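Local coordinates for scyllo-inositol 2-dehydrogenase (NADP(+)) IolW (Bacillus subtilis subsp. subtilis, PDB 3GDO), which catalyses the reversible NADPH-dependent reduction of scyllo-inosose to scyllo-inositol and cannot use NADH in place of NADPH, at residues H21-D26 and D258-G263. Numbering follows the deposited sequence.
Sequences HGPLLD and DALRAG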
ATOM      1  N   HIS B  21     -24.401  10.741  18.143  1.00 34.67           N
ATOM      2  CA  HIS B  21     -25.744  10.149  18.024  1.00 35.45           C
ATOM      3  C   HIS B  21     -26.855  11.139  18.285  1.00 35.32           C
ATOM      4  O   HIS B  21     -27.762  11.318  17.452  1.00 36.81           O
ATOM      5  CB  HIS B  21     -25.870   8.906  18.927  1.00 34.36           C
ATOM      6  CG  HIS B  21     -25.032   7.755  18.461  1.00 36.21           C
ATOM      7  ND1 HIS B  21     -25.504   6.788  17.596  1.00 34.49           N
ATOM      8  CD2 HIS B  21     -23.737   7.426  18.724  1.00 38.34           C
ATOM      9  CE1 HIS B  21     -24.549   5.894  17.372  1.00 36.45           C
ATOM     10  NE2 HIS B  21     -23.458   6.272  18.029  1.00 37.24           N
ATOM     11  N   GLY B  22     -26.779  11.772  19.449  1.00 36.18           N
ATOM     12  CA  GLY B  22     -27.729  12.765  19.900  1.00 36.35           C
ATOM     13  C   GLY B  22     -28.137  13.783  18.873  1.00 37.33           C
ATOM     14  O   GLY B  22     -29.323  13.915  18.605  1.00 37.72           O
ATOM     15  N   PRO B  23     -27.163  14.512  18.285  1.00 37.46           N
ATOM     16  CA  PRO B  23     -27.496  15.549  17.322  1.00 37.49           C
ATOM     17  C   PRO B  23     -28.196  15.004  16.076  1.00 37.82           C
ATOM     18  O   PRO B  23     -28.986  15.715  15.455  1.00 38.89           O
ATOM     19  CB  PRO B  23     -26.119  16.114  16.945  1.00 38.04           C
ATOM     20  CG  PRO B  23     -25.292  15.901  18.104  1.00 36.31           C
ATOM     21  CD  PRO B  23     -25.753  14.610  18.713  1.00 37.84           C
ATOM     22  N   LEU B  24     -27.889  13.772  15.681  1.00 37.94           N
ATOM     23  CA  LEU B  24     -28.519  13.197  14.489  1.00 37.82           C
ATOM     24  C   LEU B  24     -29.973  12.798  14.802  1.00 38.59           C
ATOM     25  O   LEU B  24     -30.898  13.086  14.027  1.00 38.91           O
ATOM     26  CB  LEU B  24     -27.727  11.989  14.001  1.00 37.15           C
ATOM     27  CG  LEU B  24     -26.274  12.255  13.581  1.00 36.08           C
ATOM     28  CD1 LEU B  24     -25.611  11.000  13.065  1.00 33.75           C
ATOM     29  CD2 LEU B  24     -26.203  13.373  12.538  1.00 36.22           C
ATOM     30  N   LEU B  25     -30.153  12.133  15.943  1.00 38.86           N
ATOM     31  CA  LEU B  25     -31.477  11.691  16.390  1.00 39.39           C
ATOM     32  C   LEU B  25     -32.371  12.907  16.569  1.00 40.49           C
ATOM     33  O   LEU B  25     -33.510  12.912  16.124  1.00 41.04           O
ATOM     34  CB  LEU B  25     -31.389  10.850  17.663  1.00 38.48           C
ATOM     35  CG  LEU B  25     -30.751   9.451  17.539  1.00 36.64           C
ATOM     36  CD1 LEU B  25     -30.437   8.838  18.902  1.00 38.61           C
ATOM     37  CD2 LEU B  25     -31.668   8.527  16.776  1.00 39.29           C
ATOM     38  N   ASP B  26     -31.799  13.967  17.124  1.00 41.43           N
ATOM     39  CA  ASP B  26     -32.459  15.266  17.297  1.00 41.67           C
ATOM     40  C   ASP B  26     -33.092  15.888  16.044  1.00 42.13           C
ATOM     41  O   ASP B  26     -34.097  16.582  16.167  1.00 41.80           O
ATOM     42  CB  ASP B  26     -31.475  16.254  17.944  1.00 41.71           C
ATOM     43  CG  ASP B  26     -32.107  17.593  18.275  1.00 43.87           C
ATOM     44  OD1 ASP B  26     -32.957  17.624  19.184  1.00 45.76           O
ATOM     45  OD2 ASP B  26     -31.746  18.615  17.644  1.00 44.98           O
ATOM     46  N   ASP B 258     -16.354  16.000  12.111  1.00 38.36           N
ATOM     47  CA  ASP B 258     -15.838  17.321  12.496  1.00 38.80           C
ATOM     48  C   ASP B 258     -16.948  18.345  12.584  1.00 38.99           C
ATOM     49  O   ASP B 258     -16.936  19.174  13.488  1.00 39.27           O
ATOM     50  CB  ASP B 258     -14.754  17.848  11.533  1.00 39.66           C
ATOM     51  CG  ASP B 258     -13.412  17.176  11.743  1.00 41.62           C
ATOM     52  OD1 ASP B 258     -13.244  16.411  12.716  1.00 43.93           O
ATOM     53  OD2 ASP B 258     -12.513  17.407  10.918  1.00 46.19           O
ATOM     54  N   ALA B 259     -17.876  18.321  11.637  1.00 38.24           N
ATOM     55  CA  ALA B 259     -19.049  19.202  11.748  1.00 38.78           C
ATOM     56  C   ALA B 259     -19.799  18.961  13.074  1.00 38.59           C
ATOM     57  O   ALA B 259     -20.170  19.920  13.761  1.00 37.68           O
ATOM     58  CB  ALA B 259     -19.988  19.014  10.560  1.00 38.07           C
ATOM     59  N   LEU B 260     -19.986  17.688  13.439  1.00 38.87           N
ATOM     60  CA  LEU B 260     -20.651  17.317  14.703  1.00 39.02           C
ATOM     61  C   LEU B 260     -19.865  17.768  15.923  1.00 39.98           C
ATOM     62  O   LEU B 260     -20.452  18.215  16.894  1.00 39.40           O
ATOM     63  CB  LEU B 260     -20.911  15.796  14.779  1.00 38.76           C
ATOM     64  CG  LEU B 260     -21.942  15.203  13.804  1.00 38.51           C
ATOM     65  CD1 LEU B 260     -21.850  13.677  13.785  1.00 37.16           C
ATOM     66  CD2 LEU B 260     -23.381  15.688  14.128  1.00 34.67           C
ATOM     67  N   ARG B 261     -18.532  17.643  15.891  1.00 41.16           N
ATOM     68  CA  ARG B 261     -17.698  18.150  17.003  1.00 41.57           C
ATOM     69  C   ARG B 261     -17.810  19.678  17.140  1.00 42.41           C
ATOM     70  O   ARG B 261     -17.759  20.202  18.241  1.00 42.25           O
ATOM     71  CB  ARG B 261     -16.241  17.744  16.853  1.00 41.39           C
ATOM     72  CG  ARG B 261     -15.940  16.244  17.027  1.00 41.75           C
ATOM     73  CD  ARG B 261     -14.554  15.969  16.426  1.00 40.66           C
ATOM     74  NE  ARG B 261     -14.082  14.600  16.626  1.00 42.65           N
ATOM     75  CZ  ARG B 261     -13.707  14.099  17.800  1.00 40.93           C
ATOM     76  NH1 ARG B 261     -13.761  14.848  18.892  1.00 43.46           N
ATOM     77  NH2 ARG B 261     -13.274  12.856  17.884  1.00 40.42           N
ATOM     78  N   ALA B 262     -17.989  20.378  16.032  1.00 43.15           N
ATOM     79  CA  ALA B 262     -18.142  21.832  16.065  1.00 44.85           C
ATOM     80  C   ALA B 262     -19.554  22.306  16.440  1.00 46.06           C
ATOM     81  O   ALA B 262     -19.882  23.482  16.227  1.00 47.50           O
ATOM     82  CB  ALA B 262     -17.732  22.411  14.716  1.00 44.67           C
ATOM     83  N   GLY B 263     -20.403  21.406  16.949  1.00 46.27           N
ATOM     84  CA  GLY B 263     -21.809  21.731  17.271  1.00 46.44           C
ATOM     85  C   GLY B 263     -22.765  22.008  16.115  1.00 46.90           C
ATOM     86  O   GLY B 263     -23.838  22.570  16.330  1.00 47.67           O
TER
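Leu260 packs against Pro23 and Leu24 in a small, purely apolar helix-to-helix contact that joins the nucleotide-binding Rossmann domain to the C-terminal alpha/beta domain of this Gfo/Idh/MocA-family enzyme. Helix 15-26, which follows the first strand of the Rossmann sheet, meets the last turn of the short helix 256-261. One methyl does the touching on the C-terminal side: CD2 of Leu260 lies 4.0 Å from CB of Pro23 and also 4.0 Å from CD2 of Leu24, bridging ring and branch tip. The two leucine side chains cross at about a right angle and touch through one methyl each. In Leu260, CG stands anti to the carbonyl carbon (chi1 -68°), sending the branch toward Leu24, while CD2 turns to the proline ring. The backbones stay apart, with CA of Pro23 and CA of Leu260 separated by 7.5 Å. Around these three residues, Val19 and Trp271 also touch Leu260, while Leu303 and Pro266 pack on Leu24. Helix 256-261 ends in a Schellman motif: Gly263, its C-prime residue, has positive phi and bonds through N to Leu260 O. With no hydrogen bond across the segments and 126 Å² buried in all, this patch of the domain interface rests on van der Waals and hydrophobic packing.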